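Local coordinates for Mgp-operon protein 3 (Mycoplasma pneumoniae, PDB 6RJ1) that probably takes part in cell adhesion as a membrane-anchored extracellular adhesin of the bacterium, working in attachment to its human host, at residues R58-V64 and I447-T453; H364-V368 and D471-S475; T502-F508 and V595-L601; T581-L585 and L686-T690. All coordinates share one frame; numbering follows the deposited sequence.

In the fold
Contacts 1, 2 and 4 are buried, whereas contact 3 is only partly so. Contacts 1 and 2 adjoin, centres about 11 Å apart: His452 of helix 446-454 bonds to Gly367, just past helix 360-365. Contacts 3 and 4, centres about 9 Å apart, are joined by Arg689, on the other side of the chain's centre from contact 1. Chemistry follows place: contact 1 mixes a stacked arginine with valine packing against a helix, contact 2 has no hydrogen bond across it, contact 3 seats an aromatic ring in a loop and uses water at its rim, and contact 4 knits two irregular segments through threonine and arginine hydrogen bonds.

Contact 1 (R58-V64 and I447-T453); sequences RSALVRV and ITQLYHT
Arg58 places its CG between its backbone N and carbonyl carbon (chi1 70°), then runs extended to NE, while His452 swings its ring anti to its own backbone N, which together lay the arginine arm over the imidazole. Arg58 CD lies over one face, 3.6 Å from the centroid of the His452 ring. The guanidinium continues this cover as an offset stack, its plane 17° from the ring and the centres 4.4 Å apart. Arg58 NH1 donates to His452 O at 2.8 Å, a bent bond (136°) with the oxygen tilted out of the guanidinium plane. Val62 CG1 and Ser59 O come to the ring's edge, and ND1 bonds to Gly367 O.

One turn earlier in the helix, Thr448 OG1 accepts from Val64 N at 2.8 Å. Valine methyls supply the apolar part: Val62 CG2 meets Tyr451 CE2 at 3.7 Å, Val64 CG2 touches Tyr451 CB at 3.8 Å, and Val64 CG1 rests on Ile447 CG1. The type I turn Ser59-Val62 sets Val62 against the helix; the chain beyond brings Val64. Since ND1 of His452 faces a carbonyl, it probably carries a proton; a neutral ring would suit the flat-lying arginine cation.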
loop_
_atom_site.group_PDB
_atom_site.type_symbol
_atom_site.label_atom_id
_atom_site.label_comp_id
_atom_site.label_asym_id
_atom_site.label_seq_id
_atom_site.Cartn_x
_atom_site.Cartn_y
_atom_site.Cartn_z
ATOM N N ARG A 58 -11.473 15.872 4.828
ATOM C CA ARG A 58 -10.602 15.776 5.995
ATOM C C ARG A 58 -9.983 17.131 6.322
ATOM O O ARG A 58 -9.900 17.981 5.449
ATOM C CB ARG A 58 -9.525 14.683 5.795
ATOM C CG ARG A 58 -8.455 15.013 4.777
ATOM C CD ARG A 58 -7.573 13.822 4.483
ATOM N NE ARG A 58 -6.662 14.109 3.372
ATOM C CZ ARG A 58 -5.805 13.238 2.860
ATOM N NH1 ARG A 58 -5.726 12.007 3.349
ATOM N NH2 ARG A 58 -5.017 13.591 1.855
ATOM N N SER A 59 -9.548 17.331 7.568
ATOM C CA SER A 59 -8.934 18.586 7.995
ATOM C C SER A 59 -7.539 18.347 8.535
ATOM O O SER A 59 -7.324 17.372 9.260
ATOM C CB SER A 59 -9.801 19.278 9.044
ATOM O OG SER A 59 -9.077 20.228 9.807
ATOM N N ALA A 60 -6.596 19.258 8.207
ATOM C CA ALA A 60 -5.203 19.212 8.672
ATOM C C ALA A 60 -5.113 19.601 10.165
ATOM O O ALA A 60 -4.029 19.596 10.757
ATOM C CB ALA A 60 -4.347 20.142 7.831
ATOM N N LEU A 61 -6.257 19.942 10.765
ATOM C CA LEU A 61 -6.329 20.312 12.166
ATOM C C LEU A 61 -6.724 19.140 13.050
ATOM O O LEU A 61 -6.794 19.309 14.267
ATOM C CB LEU A 61 -7.271 21.507 12.382
ATOM C CG LEU A 61 -6.755 22.870 11.929
ATOM C CD1 LEU A 61 -7.874 23.877 11.921
ATOM C CD2 LEU A 61 -5.614 23.364 12.800
ATOM N N VAL A 62 -6.976 17.952 12.455
ATOM C CA VAL A 62 -7.339 16.751 13.206
ATOM C C VAL A 62 -6.153 16.316 14.090
ATOM O O VAL A 62 -5.014 16.332 13.626
ATOM C CB VAL A 62 -7.894 15.613 12.298
ATOM C CG1 VAL A 62 -6.804 14.943 11.456
ATOM C CG2 VAL A 62 -8.666 14.582 13.112
ATOM N N ARG A 63 -6.412 16.012 15.372
ATOM C CA ARG A 63 -5.381 15.562 16.303
ATOM C C ARG A 63 -5.839 14.305 17.030
ATOM O O ARG A 63 -6.947 14.274 17.560
ATOM C CB ARG A 63 -4.947 16.682 17.276
ATOM C CG ARG A 63 -4.135 17.810 16.619
ATOM C CD ARG A 63 -2.843 17.338 15.957
ATOM N NE ARG A 63 -2.076 18.442 15.375
ATOM C CZ ARG A 63 -2.302 18.976 14.175
ATOM N NH1 ARG A 63 -3.286 18.520 13.410
ATOM N NH2 ARG A 63 -1.546 19.975 13.734
ATOM N N VAL A 64 -5.010 13.245 16.996
ATOM C CA VAL A 64 -5.352 11.968 17.628
ATOM C C VAL A 64 -4.367 11.638 18.756
ATOM O O VAL A 64 -3.175 11.922 18.642
ATOM C CB VAL A 64 -5.519 10.809 16.593
ATOM C CG1 VAL A 64 -5.943 9.507 17.262
ATOM C CG2 VAL A 64 -6.521 11.178 15.501
ATOM N N ILE A 447 -0.116 8.313 15.098
ATOM C CA ILE A 447 -1.537 7.962 15.176
ATOM C C ILE A 447 -2.433 9.008 14.475
ATOM O O ILE A 447 -3.414 8.625 13.825
ATOM C CB ILE A 447 -1.982 7.634 16.635
ATOM C CG1 ILE A 447 -3.341 6.897 16.662
ATOM C CG2 ILE A 447 -1.966 8.850 17.569
ATOM C CD1 ILE A 447 -3.346 5.499 16.060
ATOM N N THR A 448 -2.073 10.304 14.565
ATOM C CA THR A 448 -2.791 11.398 13.902
ATOM C C THR A 448 -2.590 11.268 12.382
ATOM O O THR A 448 -3.558 11.365 11.621
ATOM C CB THR A 448 -2.271 12.740 14.440
ATOM O OG1 THR A 448 -2.477 12.787 15.848
ATOM C CG2 THR A 448 -2.917 13.939 13.765
ATOM N N GLN A 449 -1.325 11.034 11.954
ATOM C CA GLN A 449 -0.945 10.878 10.549
ATOM C C GLN A 449 -1.628 9.685 9.943
ATOM O O GLN A 449 -2.046 9.761 8.794
ATOM C CB GLN A 449 0.574 10.759 10.361
ATOM C CG GLN A 449 1.406 11.891 10.961
ATOM C CD GLN A 449 1.309 13.225 10.265
ATOM O OE1 GLN A 449 0.471 13.462 9.381
ATOM N NE2 GLN A 449 2.186 14.130 10.658
ATOM N N LEU A 450 -1.768 8.596 10.720
ATOM C CA LEU A 450 -2.458 7.392 10.272
ATOM C C LEU A 450 -3.955 7.673 10.120
ATOM O O LEU A 450 -4.553 7.190 9.159
ATOM C CB LEU A 450 -2.205 6.189 11.197
ATOM C CG LEU A 450 -0.790 5.611 11.229
ATOM C CD1 LEU A 450 -0.606 4.704 12.424
ATOM C CD2 LEU A 450 -0.447 4.893 9.946
ATOM N N TYR A 451 -4.551 8.493 11.014
ATOM C CA TYR A 451 -5.965 8.835 10.868
ATOM C C TYR A 451 -6.210 9.679 9.613
ATOM O O TYR A 451 -7.065 9.324 8.796
ATOM C CB TYR A 451 -6.565 9.496 12.127
ATOM C CG TYR A 451 -8.020 9.881 11.930
ATOM C CD1 TYR A 451 -9.036 8.930 12.035
ATOM C CD2 TYR A 451 -8.375 11.172 11.539
ATOM C CE1 TYR A 451 -10.365 9.263 11.787
ATOM C CE2 TYR A 451 -9.700 11.512 11.281
ATOM C CZ TYR A 451 -10.691 10.557 11.413
ATOM O OH TYR A 451 -11.992 10.903 11.172
ATOM N N HIS A 452 -5.453 10.788 9.464
ATOM C CA HIS A 452 -5.548 11.715 8.331
ATOM C C HIS A 452 -5.325 11.032 6.982
ATOM O O HIS A 452 -6.078 11.292 6.049
ATOM C CB HIS A 452 -4.587 12.892 8.517
ATOM C CG HIS A 452 -4.850 14.032 7.589
ATOM N ND1 HIS A 452 -4.104 14.211 6.447
ATOM C CD2 HIS A 452 -5.775 15.017 7.666
ATOM C CE1 HIS A 452 -4.583 15.300 5.869
ATOM N NE2 HIS A 452 -5.593 15.817 6.568
ATOM N N THR A 453 -4.322 10.140 6.881
ATOM C CA THR A 453 -4.052 9.403 5.640
ATOM C C THR A 453 -5.083 8.278 5.385
ATOM O O THR A 453 -5.337 7.963 4.230
ATOM C CB THR A 453 -2.596 8.893 5.572
ATOM O OG1 THR A 453 -2.290 8.108 6.724
ATOM C CG2 THR A 453 -1.577 10.015 5.405
#

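Contact 2 (H364-V368 and D471-S475); sequences HQMGV and DRVPS
Met366 and Arg472 bring together a Schellman motif, which closes helix 360-365, and the connection between the antiparallel strands 464-468 and 477-482. Gly367 is the residue that leaves the helix, with a positive phi of 95°, and its N bonds back to His364 O at 3.3 Å. Just before it, Met366 sends its side chain across to the 471-475 loop.

The first kind of interaction sets the methionine chain against the arginine. Met366 CG lies over one face of the Arg472 guanidinium, displaced toward its rim, with NH1 of Arg472 at 3.5 Å from that CG. The arginine bends at chi2 and chi3, and the two side chains cross at about a right angle. Further out, Met366 turns at chi3 (77°), which carries CE back beside the aliphatic root of the arginine, 3.8 Å from Arg472 CB, and close to its carbonyl oxygen.

Purely apolar packing makes up the rest. Val368 approaches Val473 methyl to methyl, CG2 to CG2 at 4.2 Å. Around these residues, helix 446-454 adds Gln449 against Val368 and Thr453 against Val473, while Phe778 and Thr849 touch Arg472. No hydrogen bond crosses between the two segments, so their union rests on fit of shape. Its meeting point is the Met366 methyl, with CE also 3.8 Å from Val473 CG2.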
loop_
_atom_site.group_PDB
_atom_site.type_symbol
_atom_site.label_atom_id
_atom_site.label_comp_id
_atom_site.label_asym_id
_atom_site.label_seq_id
_atom_site.Cartn_x
_atom_site.Cartn_y
_atom_site.Cartn_z
ATOM N N HIS A 364 3.679 16.537 2.738
ATOM C CA HIS A 364 2.447 17.333 2.656
ATOM C C HIS A 364 1.563 16.854 1.479
ATOM O O HIS A 364 0.346 16.736 1.628
ATOM C CB HIS A 364 2.787 18.831 2.505
ATOM C CG HIS A 364 1.614 19.662 2.091
ATOM N ND1 HIS A 364 0.631 20.023 2.996
ATOM C CD2 HIS A 364 1.266 20.115 0.864
ATOM C CE1 HIS A 364 -0.272 20.690 2.300
ATOM N NE2 HIS A 364 0.067 20.773 1.012
ATOM N N GLN A 365 2.206 16.576 0.323
ATOM C CA GLN A 365 1.613 16.099 -0.923
ATOM C C GLN A 365 1.066 14.669 -0.804
ATOM O O GLN A 365 0.164 14.305 -1.558
ATOM C CB GLN A 365 2.653 16.184 -2.044
ATOM C CG GLN A 365 2.066 16.531 -3.411
ATOM C CD GLN A 365 1.537 17.950 -3.524
ATOM O OE1 GLN A 365 2.232 18.946 -3.264
ATOM N NE2 GLN A 365 0.292 18.070 -3.938
ATOM N N MET A 366 1.615 13.864 0.132
ATOM C CA MET A 366 1.210 12.477 0.408
ATOM C C MET A 366 0.010 12.403 1.385
ATOM O O MET A 366 -0.500 11.306 1.665
ATOM C CB MET A 366 2.373 11.703 1.029
ATOM C CG MET A 366 3.461 11.383 0.076
ATOM S SD MET A 366 4.876 10.765 0.981
ATOM C CE MET A 366 4.321 9.117 1.335
ATOM N N GLY A 367 -0.386 13.555 1.918
ATOM C CA GLY A 367 -1.486 13.648 2.862
ATOM C C GLY A 367 -1.021 13.612 4.301
ATOM O O GLY A 367 -1.820 13.346 5.204
ATOM N N VAL A 368 0.276 13.860 4.523
ATOM C CA VAL A 368 0.857 13.898 5.860
ATOM C C VAL A 368 0.695 15.344 6.337
ATOM O O VAL A 368 0.930 16.274 5.556
ATOM C CB VAL A 368 2.333 13.395 5.852
ATOM C CG1 VAL A 368 3.064 13.740 7.143
ATOM C CG2 VAL A 368 2.402 11.894 5.589
ATOM N N ASP A 471 -2.546 5.141 -1.108
ATOM C CA ASP A 471 -1.589 4.224 -1.725
ATOM C C ASP A 471 -0.138 4.562 -1.385
ATOM O O ASP A 471 0.760 3.788 -1.731
ATOM C CB ASP A 471 -1.771 4.158 -3.268
ATOM C CG ASP A 471 -2.064 5.464 -3.997
ATOM O OD1 ASP A 471 -1.380 6.478 -3.709
ATOM O OD2 ASP A 471 -2.961 5.464 -4.877
ATOM N N ARG A 472 0.102 5.688 -0.695
ATOM C CA ARG A 472 1.469 6.074 -0.411
ATOM C C ARG A 472 1.866 5.961 1.055
ATOM O O ARG A 472 3.063 5.965 1.337
ATOM C CB ARG A 472 1.781 7.461 -0.976
ATOM C CG ARG A 472 3.066 7.429 -1.798
ATOM C CD ARG A 472 2.871 8.000 -3.173
ATOM N NE ARG A 472 3.199 9.421 -3.210
ATOM C CZ ARG A 472 2.294 10.386 -3.306
ATOM N NH1 ARG A 472 2.672 11.657 -3.341
ATOM N NH2 ARG A 472 1.001 10.089 -3.382
ATOM N N VAL A 473 0.890 5.836 1.986
ATOM C CA VAL A 473 1.145 5.652 3.428
ATOM C C VAL A 473 0.335 4.420 3.883
ATOM O O VAL A 473 -0.837 4.323 3.509
ATOM C CB VAL A 473 0.811 6.918 4.270
ATOM C CG1 VAL A 473 0.966 6.668 5.763
ATOM C CG2 VAL A 473 1.658 8.107 3.855
ATOM N N PRO A 474 0.924 3.470 4.672
ATOM C CA PRO A 474 0.140 2.303 5.121
ATOM C C PRO A 474 -1.003 2.692 6.056
ATOM O O PRO A 474 -0.886 3.654 6.819
ATOM C CB PRO A 474 1.183 1.425 5.821
ATOM C CG PRO A 474 2.236 2.367 6.261
ATOM C CD PRO A 474 2.309 3.408 5.194
ATOM N N SER A 475 -2.130 1.981 5.940
ATOM C CA SER A 475 -3.324 2.213 6.740
ATOM C C SER A 475 -3.655 0.964 7.548
ATOM O O SER A 475 -3.618 -0.144 7.018
ATOM C CB SER A 475 -4.491 2.659 5.864
ATOM O OG SER A 475 -4.855 1.685 4.904
#

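Contact 3 (T502-F508 and V595-L601); sequences TDKQKQF and VENTAGL
The N-capped start of helix 503-511 is wrapped by the loop that leaves helix 591-595, with Thr502 against Glu596 at one end and Phe508 against Leu601 at the other. Both elements belong to the adhesin region assigned to the beta-propeller clan. Thr502 OG1 caps the helix by accepting from Gln505 N, and donates to Gln505 OE1 at 2.8 Å, in the carbonyl plane and on a lone pair. This second bond helps fix the glutamine amide, whose OE1 end crosses Val595 at a slant, with CG2 of that valine 3.6 Å from Gln505 OE1.

Across the cap, the extended Glu596 crosses Thr502 obliquely, its OE1 nearest the CG2 methyl. Water 1 bridges the segments, accepting from Lys504 N and donating to Glu596 OE1 at 2.8 Å. Lys504 contributes mainly its aliphatic chain, CD meeting Leu601 CD2 at 3.8 Å.

At the other end the Phe508 ring enters the curve of the loop, where the carbonyl oxygens of Asn597 and Ala599 come to its edge. An Asx turn at Asn597, whose OD1 accepts from Ala599 N at 3.1 Å and also from Gly584 N, and a type II turn from Thr598 to Leu601, with Gly600 at positive phi (83°), shape this curve. Leu601 closes one face by a CH-pi contact: its CD1 stands 3.8 Å from the Phe508 centroid, 16° off the ring normal.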
loop_
_atom_site.group_PDB
_atom_site.type_symbol
_atom_site.label_atom_id
_atom_site.label_comp_id
_atom_site.label_asym_id
_atom_site.label_seq_id
_atom_site.Cartn_x
_atom_site.Cartn_y
_atom_site.Cartn_z
ATOM N N THR A 502 -3.717 -19.631 -0.635
ATOM C CA THR A 502 -3.552 -20.938 0.010
ATOM C C THR A 502 -3.382 -20.696 1.510
ATOM O O THR A 502 -3.027 -19.582 1.915
ATOM C CB THR A 502 -2.345 -21.719 -0.576
ATOM O OG1 THR A 502 -1.155 -20.934 -0.474
ATOM C CG2 THR A 502 -2.555 -22.157 -2.015
ATOM N N ASP A 503 -3.610 -21.737 2.336
ATOM C CA ASP A 503 -3.423 -21.626 3.783
ATOM C C ASP A 503 -1.937 -21.424 4.106
ATOM O O ASP A 503 -1.603 -20.709 5.057
ATOM C CB ASP A 503 -3.987 -22.847 4.527
ATOM C CG ASP A 503 -3.986 -22.694 6.042
ATOM O OD1 ASP A 503 -4.531 -21.667 6.543
ATOM O OD2 ASP A 503 -3.445 -23.596 6.729
ATOM N N LYS A 504 -1.058 -22.012 3.270
ATOM C CA LYS A 504 0.381 -21.876 3.390
ATOM C C LYS A 504 0.786 -20.414 3.155
ATOM O O LYS A 504 1.623 -19.889 3.891
ATOM C CB LYS A 504 1.098 -22.828 2.413
ATOM C CG LYS A 504 2.472 -23.295 2.903
ATOM C CD LYS A 504 2.399 -24.346 4.027
ATOM C CE LYS A 504 2.621 -25.766 3.560
ATOM N NZ LYS A 504 1.444 -26.316 2.854
ATOM N N GLN A 505 0.137 -19.741 2.183
ATOM C CA GLN A 505 0.407 -18.342 1.872
ATOM C C GLN A 505 0.053 -17.399 3.022
ATOM O O GLN A 505 0.767 -16.412 3.233
ATOM C CB GLN A 505 -0.251 -17.921 0.558
ATOM C CG GLN A 505 0.639 -18.207 -0.647
ATOM C CD GLN A 505 -0.090 -18.016 -1.945
ATOM O OE1 GLN A 505 -0.951 -18.815 -2.320
ATOM N NE2 GLN A 505 0.256 -16.958 -2.665
ATOM N N LYS A 506 -1.007 -17.736 3.798
ATOM C CA LYS A 506 -1.416 -16.976 4.985
ATOM C C LYS A 506 -0.345 -17.176 6.063
ATOM O O LYS A 506 0.144 -16.194 6.632
ATOM C CB LYS A 506 -2.786 -17.456 5.497
ATOM C CG LYS A 506 -3.381 -16.575 6.602
ATOM C CD LYS A 506 -4.825 -16.954 6.967
ATOM C CE LYS A 506 -4.921 -18.034 8.013
ATOM N NZ LYS A 506 -6.339 -18.376 8.307
ATOM N N GLN A 507 0.034 -18.463 6.300
ATOM C CA GLN A 507 1.042 -18.913 7.264
ATOM C C GLN A 507 2.349 -18.149 7.080
ATOM O O GLN A 507 2.908 -17.682 8.065
ATOM C CB GLN A 507 1.291 -20.423 7.137
ATOM C CG GLN A 507 0.186 -21.301 7.711
ATOM C CD GLN A 507 0.398 -22.766 7.389
ATOM O OE1 GLN A 507 1.502 -23.308 7.483
ATOM N NE2 GLN A 507 -0.663 -23.450 7.011
ATOM N N PHE A 508 2.795 -17.963 5.817
ATOM C CA PHE A 508 4.006 -17.213 5.489
ATOM C C PHE A 508 3.970 -15.786 6.036
ATOM O O PHE A 508 4.929 -15.364 6.675
ATOM C CB PHE A 508 4.241 -17.187 3.970
ATOM C CG PHE A 508 5.136 -18.297 3.481
ATOM C CD1 PHE A 508 6.515 -18.214 3.624
ATOM C CD2 PHE A 508 4.600 -19.432 2.882
ATOM C CE1 PHE A 508 7.342 -19.239 3.173
ATOM C CE2 PHE A 508 5.431 -20.473 2.452
ATOM C CZ PHE A 508 6.792 -20.378 2.621
ATOM N N VAL A 595 4.095 -21.564 -4.733
ATOM C CA VAL A 595 3.570 -20.721 -3.656
ATOM C C VAL A 595 3.425 -21.501 -2.339
ATOM O O VAL A 595 3.501 -20.899 -1.265
ATOM C CB VAL A 595 2.283 -19.939 -4.035
ATOM C CG1 VAL A 595 2.557 -18.981 -5.189
ATOM C CG2 VAL A 595 1.115 -20.873 -4.360
ATOM N N GLU A 596 3.247 -22.832 -2.418
ATOM C CA GLU A 596 3.134 -23.670 -1.226
ATOM C C GLU A 596 4.497 -24.220 -0.775
ATOM O O GLU A 596 4.548 -24.935 0.224
ATOM C CB GLU A 596 2.091 -24.791 -1.409
ATOM C CG GLU A 596 0.657 -24.289 -1.509
ATOM C CD GLU A 596 -0.431 -25.350 -1.558
ATOM O OE1 GLU A 596 -1.430 -25.201 -0.816
ATOM O OE2 GLU A 596 -0.296 -26.320 -2.340
ATOM N N ASN A 597 5.602 -23.871 -1.486
ATOM C CA ASN A 597 6.961 -24.298 -1.123
ATOM C C ASN A 597 7.308 -23.829 0.280
ATOM O O ASN A 597 7.030 -22.699 0.653
ATOM C CB ASN A 597 7.997 -23.839 -2.138
ATOM C CG ASN A 597 9.376 -24.382 -1.866
ATOM O OD1 ASN A 597 10.218 -23.708 -1.288
ATOM N ND2 ASN A 597 9.644 -25.609 -2.284
ATOM N N THR A 598 7.872 -24.728 1.065
ATOM C CA THR A 598 8.177 -24.569 2.486
ATOM C C THR A 598 9.374 -23.611 2.783
ATOM O O THR A 598 9.474 -23.145 3.916
ATOM C CB THR A 598 8.313 -25.985 3.047
ATOM O OG1 THR A 598 7.097 -26.299 3.710
ATOM C CG2 THR A 598 9.526 -26.208 3.942
ATOM N N ALA A 599 10.228 -23.284 1.791
ATOM C CA ALA A 599 11.392 -22.414 2.013
ATOM C C ALA A 599 11.056 -21.084 2.689
ATOM O O ALA A 599 10.376 -20.232 2.106
ATOM C CB ALA A 599 12.160 -22.184 0.720
ATOM N N GLY A 600 11.494 -20.967 3.943
ATOM C CA GLY A 600 11.325 -19.778 4.773
ATOM C C GLY A 600 9.997 -19.642 5.486
ATOM O O GLY A 600 9.691 -18.559 5.982
ATOM N N LEU A 601 9.204 -20.733 5.561
ATOM C CA LEU A 601 7.885 -20.750 6.191
ATOM C C LEU A 601 7.891 -20.285 7.637
ATOM O O LEU A 601 7.097 -19.411 8.002
ATOM C CB LEU A 601 7.212 -22.135 6.055
ATOM C CG LEU A 601 5.790 -22.310 6.630
ATOM C CD1 LEU A 601 4.794 -21.329 6.008
ATOM C CD2 LEU A 601 5.301 -23.741 6.455
HETATM O O HOH W 1 -1.796 -24.600 1.930
HETATM O O HOH W 2 7.607 -16.616 6.912
#

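Contact 4 (T581-L585 and L686-T690); sequences TTAGL and LPSRT
Residues 581-585 and 686-690 run antiparallel, 170° apart end to end, with Thr582 and Ser688 closest at 4.1 Å between CA atoms and Ala583 N bonded to Pro687 O at 3.1 Å. Thr581 is held at both its carbonyl and its hydroxyl. Its carbonyl oxygen takes two donors from Arg689, NE and NH1, both at 2.8 Å; NE arrives nearly along the C=O axis, NH1 from above the carbonyl plane, and the oxygen stays near the guanidinium plane. Bends at chi2 and chi3 (72° and 57°) fold the arginine back to this carbonyl. Its NH2 reaches Asn597 O, a cation-pi contact joins it to Phe508, and Ala583 CB covers part of one guanidinium face.

The Thr581 hydroxyl accepts from Arg689 N at 2.9 Å and shares a hydrogen bond with Thr690 OG1 at 2.7 Å. Water 3 accepts from Thr581 N and Ser688 OG, while that serine oxygen takes Thr690 N in an ST turn and also bonds to Asp691 N. At the apolar end, Leu686 CD1 packs on Leu585 CD2 at 3.8 Å. Such irregular antiparallel pairing, pinned by an arginine-carbonyl grip and an ST turn, joins a strand-to-helix connection to a helix-to-strand one within the adhesin family region.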
loop_
_atom_site.group_PDB
_atom_site.type_symbol
_atom_site.label_atom_id
_atom_site.label_comp_id
_atom_site.label_asym_id
_atom_site.label_seq_id
_atom_site.Cartn_x
_atom_site.Cartn_y
_atom_site.Cartn_z
ATOM N N THR A 581 11.385 -15.208 1.963
ATOM C CA THR A 581 10.477 -16.357 1.875
ATOM C C THR A 581 10.360 -16.895 0.451
ATOM O O THR A 581 9.353 -17.517 0.112
ATOM C CB THR A 581 9.115 -16.021 2.458
ATOM O OG1 THR A 581 8.545 -14.938 1.725
ATOM C CG2 THR A 581 9.168 -15.733 3.939
ATOM N N THR A 582 11.390 -16.668 -0.375
ATOM C CA THR A 582 11.415 -17.118 -1.762
ATOM C C THR A 582 11.454 -18.643 -1.823
ATOM O O THR A 582 12.223 -19.265 -1.093
ATOM C CB THR A 582 12.578 -16.444 -2.506
ATOM O OG1 THR A 582 12.428 -15.030 -2.372
ATOM C CG2 THR A 582 12.640 -16.822 -3.983
ATOM N N ALA A 583 10.611 -19.234 -2.688
ATOM C CA ALA A 583 10.521 -20.673 -2.920
ATOM C C ALA A 583 11.888 -21.216 -3.322
ATOM O O ALA A 583 12.605 -20.564 -4.080
ATOM C CB ALA A 583 9.513 -20.948 -4.024
ATOM N N GLY A 584 12.232 -22.391 -2.800
ATOM C CA GLY A 584 13.505 -23.058 -3.066
ATOM C C GLY A 584 13.766 -23.360 -4.529
ATOM O O GLY A 584 12.829 -23.424 -5.331
ATOM N N LEU A 585 15.052 -23.541 -4.890
ATOM C CA LEU A 585 15.469 -23.846 -6.261
ATOM C C LEU A 585 14.914 -25.188 -6.745
ATOM O O LEU A 585 14.636 -25.359 -7.932
ATOM C CB LEU A 585 17.000 -23.831 -6.382
ATOM C CG LEU A 585 17.669 -22.462 -6.365
ATOM C CD1 LEU A 585 19.163 -22.593 -6.167
ATOM C CD2 LEU A 585 17.388 -21.683 -7.636
ATOM N N LEU A 686 10.880 -17.785 -9.126
ATOM C CA LEU A 686 10.593 -18.248 -7.773
ATOM C C LEU A 686 9.922 -17.124 -6.989
ATOM O O LEU A 686 10.471 -16.021 -6.888
ATOM C CB LEU A 686 11.861 -18.760 -7.082
ATOM C CG LEU A 686 12.577 -19.921 -7.768
ATOM C CD1 LEU A 686 13.956 -20.115 -7.190
ATOM C CD2 LEU A 686 11.771 -21.200 -7.698
ATOM N N PRO A 687 8.692 -17.346 -6.489
ATOM C CA PRO A 687 7.995 -16.253 -5.808
ATOM C C PRO A 687 8.329 -16.085 -4.335
ATOM O O PRO A 687 8.624 -17.058 -3.633
ATOM C CB PRO A 687 6.523 -16.611 -6.004
ATOM C CG PRO A 687 6.509 -18.121 -6.058
ATOM C CD PRO A 687 7.861 -18.572 -6.548
ATOM N N SER A 688 8.249 -14.835 -3.871
ATOM C CA SER A 688 8.381 -14.475 -2.475
ATOM C C SER A 688 6.953 -14.595 -1.921
ATOM O O SER A 688 5.976 -14.419 -2.663
ATOM C CB SER A 688 8.890 -13.044 -2.325
ATOM O OG SER A 688 8.654 -12.522 -1.026
ATOM N N ARG A 689 6.830 -14.931 -0.643
ATOM C CA ARG A 689 5.520 -15.063 -0.044
ATOM C C ARG A 689 5.288 -13.976 1.016
ATOM O O ARG A 689 4.283 -14.021 1.724
ATOM C CB ARG A 689 5.352 -16.481 0.523
ATOM C CG ARG A 689 4.804 -17.528 -0.454
ATOM C CD ARG A 689 5.771 -17.961 -1.551
ATOM N NE ARG A 689 7.029 -18.486 -1.016
ATOM C CZ ARG A 689 7.253 -19.767 -0.742
ATOM N NH1 ARG A 689 8.423 -20.151 -0.250
ATOM N NH2 ARG A 689 6.309 -20.674 -0.955
ATOM N N THR A 690 6.210 -12.981 1.107
ATOM C CA THR A 690 6.141 -11.877 2.078
ATOM C C THR A 690 6.523 -10.512 1.501
ATOM O O THR A 690 6.149 -9.487 2.069
ATOM C CB THR A 690 6.986 -12.171 3.343
ATOM O OG1 THR A 690 8.325 -12.533 2.987
ATOM C CG2 THR A 690 6.349 -13.203 4.265
HETATM O O HOH W 3 10.897 -12.708 0.331
#